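Local coordinates for odorant binding protein (AGAP007287-PA) (Anopheles gambiae, PDB 3PM2) that binds hydrophobic odorants, among them indole, menthol and decanal, and is thought to carry them through the aqueous fluid around olfactory sensory dendrites, at residues 11-16 / 158-163; 16-21 / 144-149. One frame throughout, in Å; residues are numbered along the deposited sequence.

Contact 1: residues 11-16 / 158-163; sequences VPKNAA and DDCNKL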
ATOM      1  N   VAL A  11       0.491  -2.115  17.772  1.00 34.00           N
ATOM      2  CA  VAL A  11       0.757  -0.913  18.552  1.00 33.69           C
ATOM      3  C   VAL A  11       0.318   0.306  17.752  1.00 36.38           C
ATOM      4  O   VAL A  11       0.459   0.307  16.528  1.00 35.09           O
ATOM      5  CB  VAL A  11       2.207  -0.777  19.146  1.00 38.07           C
ATOM      6  CG1 VAL A  11       2.704  -2.068  19.788  1.00 37.88           C
ATOM      7  CG2 VAL A  11       3.202  -0.265  18.111  1.00 38.19           C
ATOM      8  N   PRO A  12      -0.231   1.350  18.408  1.00 33.27           N
ATOM      9  CA  PRO A  12      -0.647   2.543  17.654  1.00 33.30           C
ATOM     10  C   PRO A  12       0.513   3.437  17.204  1.00 36.64           C
ATOM     11  O   PRO A  12       0.257   4.442  16.542  1.00 35.24           O
ATOM     12  CB  PRO A  12      -1.588   3.256  18.630  1.00 35.35           C
ATOM     13  CG  PRO A  12      -1.099   2.867  19.971  1.00 39.10           C
ATOM     14  CD  PRO A  12      -0.495   1.507  19.859  1.00 34.38           C
ATOM     15  N   LYS A  13       1.778   3.070  17.551  1.00 34.70           N
ATOM     16  CA  LYS A  13       2.998   3.803  17.181  1.00 34.68           C
ATOM     17  C   LYS A  13       3.004   4.106  15.684  1.00 37.76           C
ATOM     18  O   LYS A  13       2.737   3.217  14.857  1.00 36.03           O
ATOM     19  CB  LYS A  13       4.266   3.013  17.571  1.00 37.74           C
ATOM     20  CG  LYS A  13       5.557   3.830  17.578  1.00 43.61           C
ATOM     21  CD  LYS A  13       6.724   2.968  18.011  1.00 52.37           C
ATOM     22  CE  LYS A  13       7.878   3.764  18.569  1.00 67.02           C
ATOM     23  NZ  LYS A  13       8.683   4.393  17.494  1.00 76.43           N
ATOM     24  N   ASN A  14       3.243   5.383  15.357  1.00 34.03           N
ATOM     25  CA  ASN A  14       3.324   5.910  13.995  1.00 33.58           C
ATOM     26  C   ASN A  14       4.560   5.284  13.336  1.00 33.11           C
ATOM     27  O   ASN A  14       5.633   5.300  13.932  1.00 32.33           O
ATOM     28  CB  ASN A  14       3.422   7.434  14.065  1.00 38.11           C
ATOM     29  CG  ASN A  14       3.647   8.161  12.767  1.00 69.42           C
ATOM     30  OD1 ASN A  14       3.203   7.749  11.689  1.00 63.56           O
ATOM     31  ND2 ASN A  14       4.314   9.309  12.862  1.00 66.00           N
ATOM     32  N   ALA A  15       4.392   4.665  12.149  1.00 27.37           N
ATOM     33  CA  ALA A  15       5.480   3.968  11.459  1.00 25.66           C
ATOM     34  C   ALA A  15       6.698   4.855  11.177  1.00 27.80           C
ATOM     35  O   ALA A  15       7.822   4.351  11.207  1.00 26.21           O
ATOM     36  CB  ALA A  15       4.979   3.337  10.180  1.00 26.14           C
ATOM     37  N   ALA A  16       6.476   6.169  10.931  1.00 24.51           N
ATOM     38  CA  ALA A  16       7.521   7.172  10.694  1.00 25.21           C
ATOM     39  C   ALA A  16       8.514   7.225  11.859  1.00 29.03           C
ATOM     40  O   ALA A  16       9.676   7.563  11.657  1.00 28.98           O
ATOM     41  CB  ALA A  16       6.894   8.536  10.480  1.00 26.49           C
ATOM     42  N   ASP A 158      11.225  -2.731  20.805  1.00 28.66           N
ATOM     43  CA  ASP A 158      10.138  -3.712  20.830  1.00 30.07           C
ATOM     44  C   ASP A 158       8.940  -3.330  20.001  1.00 31.83           C
ATOM     45  O   ASP A 158       8.380  -4.195  19.313  1.00 31.92           O
ATOM     46  CB  ASP A 158       9.690  -3.992  22.286  1.00 33.08           C
ATOM     47  CG  ASP A 158      10.668  -4.823  23.093  1.00 44.26           C
ATOM     48  OD1 ASP A 158      11.632  -5.353  22.496  1.00 44.16           O
ATOM     49  OD2 ASP A 158      10.466  -4.953  24.326  1.00 48.45           O
ATOM     50  N   ASP A 159       8.514  -2.059  20.080  1.00 26.69           N
ATOM     51  CA  ASP A 159       7.340  -1.598  19.345  1.00 27.12           C
ATOM     52  C   ASP A 159       7.548  -1.608  17.838  1.00 27.55           C
ATOM     53  O   ASP A 159       6.634  -1.978  17.090  1.00 24.88           O
ATOM     54  CB  ASP A 159       6.910  -0.225  19.839  1.00 30.14           C
ATOM     55  CG  ASP A 159       6.159  -0.251  21.154  1.00 38.23           C
ATOM     56  OD1 ASP A 159       6.042  -1.349  21.760  1.00 40.50           O
ATOM     57  OD2 ASP A 159       5.708   0.815  21.586  1.00 45.67           O
ATOM     58  N   CYS A 160       8.757  -1.230  17.399  1.00 23.05           N
ATOM     59  CA  CYS A 160       9.081  -1.259  15.976  1.00 23.18           C
ATOM     60  C   CYS A 160       9.307  -2.681  15.499  1.00 22.49           C
ATOM     61  O   CYS A 160       9.057  -2.946  14.340  1.00 21.86           O
ATOM     62  CB  CYS A 160      10.260  -0.343  15.658  1.00 24.61           C
ATOM     63  SG  CYS A 160       9.877   1.420  15.852  1.00 29.82           S
ATOM     64  N   ASN A 161       9.746  -3.612  16.388  1.00 20.53           N
ATOM     65  CA  ASN A 161       9.852  -5.042  16.032  1.00 21.47           C
ATOM     66  C   ASN A 161       8.419  -5.552  15.747  1.00 24.90           C
ATOM     67  O   ASN A 161       8.218  -6.294  14.783  1.00 23.17           O
ATOM     68  CB  ASN A 161      10.483  -5.901  17.142  1.00 23.30           C
ATOM     69  CG  ASN A 161      10.676  -7.341  16.713  1.00 27.53           C
ATOM     70  OD1 ASN A 161      11.169  -7.642  15.624  1.00 29.11           O
ATOM     71  ND2 ASN A 161      10.220  -8.266  17.511  1.00 25.14           N
ATOM     72  N   LYS A 162       7.439  -5.137  16.584  1.00 21.71           N
ATOM     73  CA  LYS A 162       6.016  -5.521  16.406  1.00 20.82           C
ATOM     74  C   LYS A 162       5.463  -4.984  15.078  1.00 22.62           C
ATOM     75  O   LYS A 162       4.769  -5.706  14.350  1.00 21.48           O
ATOM     76  CB  LYS A 162       5.173  -5.055  17.592  1.00 24.60           C
ATOM     77  CG  LYS A 162       5.454  -5.860  18.869  1.00 31.01           C
ATOM     78  CD  LYS A 162       4.677  -5.314  20.042  1.00 41.39           C
ATOM     79  CE  LYS A 162       5.184  -5.878  21.347  1.00 58.75           C
ATOM     80  NZ  LYS A 162       4.579  -5.176  22.507  1.00 75.78           N
ATOM     81  N   LEU A 163       5.790  -3.730  14.747  1.00 18.03           N
ATOM     82  CA  LEU A 163       5.377  -3.148  13.485  1.00 18.21           C
ATOM     83  C   LEU A 163       6.077  -3.830  12.294  1.00 20.83           C
ATOM     84  O   LEU A 163       5.443  -4.002  11.249  1.00 19.09           O
ATOM     85  CB  LEU A 163       5.554  -1.623  13.454  1.00 18.75           C
ATOM     86  CG  LEU A 163       4.665  -0.766  14.386  1.00 22.99           C
ATOM     87  CD1 LEU A 163       4.822   0.708  14.038  1.00 23.51           C
ATOM     88  CD2 LEU A 163       3.175  -1.169  14.310  1.00 26.21           C
TER
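The carboxylate of Asp159 presents one face to Val11, whose CG1 methyl lies over it, 3.9 Å from OD1 of Asp159. The same methyl rests on the aliphatic chain of Lys162 (Val11 CG1 to Lys162 CD, 3.8 Å), the Val11 and Lys162 side chains crossing at about a right angle. Val11 CG2 turns instead to Leu163, meeting its CD2 at 3.9 Å. Leu163 thus fits its two methyls against different parts of the loop: CD2 against Val11 CG2 and the Val11 carbonyl oxygen, CD1 against the carbonyl oxygen of Lys13 (Leu163 CD1 to Lys13 O, 3.4 Å). Lys13 sets off toward the helix with CG anti to its backbone N (chi1 -164°), carrying its CD past CB of Asp159 at 3.7 Å. A bend at chi4 (-78°) then brings its NZ within 3.6 Å of Cys160 SG. The ammonium does not reach the Asp159 carboxylate, and its long ion pair with Glu17 is weak. No hydrogen bond joins 11-16 to 158-163; van der Waals contacts, mostly of aliphatic carbons, carry the fit. The loop before helix 27-44 thereby passes across the start of helix 158-167, with Phe172 beside Ala15 and Phe154 beside Cys160.

Contact 2: residues 16-21 / 144-149; sequences AECCVT and TLFAEC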
ATOM      1  N   ALA A  16       6.476   6.169  10.931  1.00 24.51           N
ATOM      2  CA  ALA A  16       7.521   7.172  10.694  1.00 25.21           C
ATOM      3  C   ALA A  16       8.514   7.225  11.859  1.00 29.03           C
ATOM      4  O   ALA A  16       9.676   7.563  11.657  1.00 28.98           O
ATOM      5  CB  ALA A  16       6.894   8.536  10.480  1.00 26.49           C
ATOM      6  N   GLU A  17       8.075   6.827  13.059  1.00 25.82           N
ATOM      7  CA  GLU A  17       8.934   6.767  14.240  1.00 26.97           C
ATOM      8  C   GLU A  17       9.858   5.536  14.249  1.00 31.20           C
ATOM      9  O   GLU A  17      10.782   5.463  15.057  1.00 31.34           O
ATOM     10  CB  GLU A  17       8.096   6.878  15.510  1.00 28.59           C
ATOM     11  CG  GLU A  17       7.487   8.259  15.670  1.00 39.30           C
ATOM     12  CD  GLU A  17       6.542   8.440  16.838  1.00 59.68           C
ATOM     13  OE1 GLU A  17       6.391   7.492  17.643  1.00 54.43           O
ATOM     14  OE2 GLU A  17       5.962   9.542  16.954  1.00 54.15           O
ATOM     15  N   CYS A  18       9.605   4.570  13.342  1.00 26.43           N
ATOM     16  CA  CYS A  18      10.436   3.385  13.150  1.00 24.90           C
ATOM     17  C   CYS A  18      11.395   3.604  11.998  1.00 25.11           C
ATOM     18  O   CYS A  18      12.538   3.181  12.089  1.00 23.14           O
ATOM     19  CB  CYS A  18       9.578   2.150  12.919  1.00 25.32           C
ATOM     20  SG  CYS A  18       8.550   1.722  14.333  1.00 29.77           S
ATOM     21  N   CYS A  19      10.904   4.184  10.889  1.00 20.88           N
ATOM     22  CA  CYS A  19      11.707   4.476   9.695  1.00 21.01           C
ATOM     23  C   CYS A  19      11.022   5.546   8.871  1.00 23.94           C
ATOM     24  O   CYS A  19       9.810   5.461   8.646  1.00 22.96           O
ATOM     25  CB  CYS A  19      11.964   3.216   8.861  1.00 22.29           C
ATOM     26  SG  CYS A  19      13.091   3.485   7.459  1.00 27.02           S
ATOM     27  N   VAL A  20      11.799   6.521   8.361  1.00 19.64           N
ATOM     28  CA  VAL A  20      11.269   7.538   7.472  1.00 20.77           C
ATOM     29  C   VAL A  20      11.423   6.952   6.064  1.00 22.49           C
ATOM     30  O   VAL A  20      12.540   6.689   5.619  1.00 20.46           O
ATOM     31  CB  VAL A  20      11.938   8.927   7.659  1.00 26.35           C
ATOM     32  CG1 VAL A  20      11.361   9.941   6.681  1.00 26.86           C
ATOM     33  CG2 VAL A  20      11.771   9.420   9.097  1.00 26.18           C
ATOM     34  N   THR A  21      10.301   6.672   5.400  1.00 19.71           N
ATOM     35  CA  THR A  21      10.311   6.006   4.091  1.00 17.92           C
ATOM     36  C   THR A  21       9.887   6.950   2.957  1.00 20.71           C
ATOM     37  O   THR A  21       9.172   7.929   3.195  1.00 22.02           O
ATOM     38  CB  THR A  21       9.326   4.798   4.113  1.00 22.17           C
ATOM     39  OG1 THR A  21       8.053   5.270   4.499  1.00 18.19           O
ATOM     40  CG2 THR A  21       9.747   3.672   5.062  1.00 19.82           C
ATOM     41  N   THR A 144       7.345  -3.139   1.283  1.00 12.21           N
ATOM     42  CA  THR A 144       8.725  -3.348   0.808  1.00 12.78           C
ATOM     43  C   THR A 144       9.659  -2.228   1.286  1.00 16.49           C
ATOM     44  O   THR A 144      10.764  -2.532   1.748  1.00 16.08           O
ATOM     45  CB  THR A 144       8.764  -3.497  -0.724  1.00 15.01           C
ATOM     46  OG1 THR A 144       7.874  -4.560  -1.123  1.00 16.32           O
ATOM     47  CG2 THR A 144      10.186  -3.747  -1.246  1.00 18.53           C
ATOM     48  N   LEU A 145       9.243  -0.948   1.141  1.00 14.54           N
ATOM     49  CA  LEU A 145      10.083   0.186   1.579  1.00 14.87           C
ATOM     50  C   LEU A 145      10.439   0.097   3.058  1.00 19.88           C
ATOM     51  O   LEU A 145      11.600   0.275   3.423  1.00 19.40           O
ATOM     52  CB  LEU A 145       9.435   1.557   1.278  1.00 14.73           C
ATOM     53  CG  LEU A 145       9.256   1.862  -0.227  1.00 18.55           C
ATOM     54  CD1 LEU A 145       8.269   3.045  -0.434  1.00 22.14           C
ATOM     55  CD2 LEU A 145      10.629   1.965  -0.966  1.00 18.72           C
ATOM     56  N   PHE A 146       9.444  -0.203   3.897  1.00 16.80           N
ATOM     57  CA  PHE A 146       9.620  -0.337   5.341  1.00 16.17           C
ATOM     58  C   PHE A 146      10.584  -1.481   5.700  1.00 21.77           C
ATOM     59  O   PHE A 146      11.462  -1.283   6.541  1.00 21.42           O
ATOM     60  CB  PHE A 146       8.248  -0.527   6.028  1.00 17.37           C
ATOM     61  CG  PHE A 146       8.262  -0.405   7.536  1.00 19.10           C
ATOM     62  CD1 PHE A 146       8.367   0.843   8.152  1.00 22.08           C
ATOM     63  CD2 PHE A 146       8.115  -1.528   8.342  1.00 21.64           C
ATOM     64  CE1 PHE A 146       8.298   0.963   9.545  1.00 23.05           C
ATOM     65  CE2 PHE A 146       8.086  -1.409   9.741  1.00 24.04           C
ATOM     66  CZ  PHE A 146       8.183  -0.167  10.334  1.00 22.69           C
ATOM     67  N   ALA A 147      10.429  -2.657   5.049  1.00 17.65           N
ATOM     68  CA  ALA A 147      11.269  -3.854   5.262  1.00 16.97           C
ATOM     69  C   ALA A 147      12.724  -3.665   4.806  1.00 20.80           C
ATOM     70  O   ALA A 147      13.639  -4.267   5.371  1.00 21.11           O
ATOM     71  CB  ALA A 147      10.655  -5.044   4.530  1.00 17.28           C
ATOM     72  N   GLU A 148      12.941  -2.820   3.795  1.00 16.93           N
ATOM     73  CA  GLU A 148      14.271  -2.568   3.237  1.00 16.00           C
ATOM     74  C   GLU A 148      15.032  -1.463   3.973  1.00 20.24           C
ATOM     75  O   GLU A 148      16.198  -1.193   3.668  1.00 21.20           O
ATOM     76  CB  GLU A 148      14.170  -2.228   1.744  1.00 18.00           C
ATOM     77  CG  GLU A 148      13.731  -3.377   0.857  1.00 24.52           C
ATOM     78  CD  GLU A 148      14.690  -4.533   0.731  1.00 34.55           C
ATOM     79  OE1 GLU A 148      15.839  -4.430   1.214  1.00 34.47           O
ATOM     80  OE2 GLU A 148      14.279  -5.561   0.155  1.00 40.79           O
ATOM     81  N   CYS A 149      14.377  -0.816   4.923  1.00 17.23           N
ATOM     82  CA  CYS A 149      15.005   0.255   5.699  1.00 18.80           C
ATOM     83  C   CYS A 149      16.385  -0.160   6.265  1.00 20.23           C
ATOM     84  O   CYS A 149      16.455  -1.169   6.964  1.00 18.28           O
ATOM     85  CB  CYS A 149      14.079   0.735   6.810  1.00 20.66           C
ATOM     86  SG  CYS A 149      14.683   2.217   7.671  1.00 25.66           S
TER
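A disulfide between Cys19, in the loop preceding helix 27-44, and Cys149, at the C-terminal side of helix 133-147, is the covalent centre of this contact. The SG atoms of Cys19 and Cys149 are 2.0 Å apart, and the torsion about their bond, 89°, is the relaxed value for a disulfide. In both cysteines SG stands anti to the backbone N and beside the carbonyl carbon (chi1 -174° in Cys19, -172° in Cys149), and both CB atoms point at the other segment, which lets the sulfurs meet.

Phe146 lies next to the bridge, its CE1 4.4 Å from Cys19 CB. Its CG is also anti to the backbone N, which swings the ring off the helix toward the loop. The rim of the ring then receives two aliphatic groups near its plane: Cys18 CB, 3.7 Å from Phe146 CZ, and the Thr21 methyl, CG2, 4.4 Å from Phe146 CD1. That methyl also lies against the helix backbone, 4.0 Å from Phe146 CA, while Thr21 CB faces Leu145 CB at 4.3 Å. Edge-to-face stacks with Phe154 and Phe172 add further aromatic neighbours to Phe146.

The two segments exchange no hydrogen bonds. Within 144-149, Glu148 N is bonded to Thr144 O at 3.0 Å, and a weak bond runs from Cys149 N to Phe146 O. From helix 92-109, Trp92 touches Cys19 and Thr96 touches Leu145. A disulfide tying the N-terminal loop to the C-terminal side of a core helix, in addition to the three bridges expected of a classical insect odorant-binding protein, fits the cysteine-rich C-plus class to which this protein belongs.

How the contacts relate
The two contacts lie about 11 Å apart between centres, on the same side of the molecule, and share Ala16. One N-terminal loop serves both: its residues 11-16 meet helix 158-167, and the loop then continues as 16-21 to the C-terminal side of helix 133-147, so contact 2 is nested within the chain loop closed by contact 1. The Cys18-Cys160 disulfide joins the two contacts; its neighbour Cys19 forms the bridge of contact 2 itself. Packing joins them too: Leu163 CD1 lies 3.9 Å from Cys18 SG, and Ala15 O 3.8 Å from Phe146 CE1. The loop is thereby tied by disulfides to helix 158-167 and to the chain at the C-terminal end of helix 133-147.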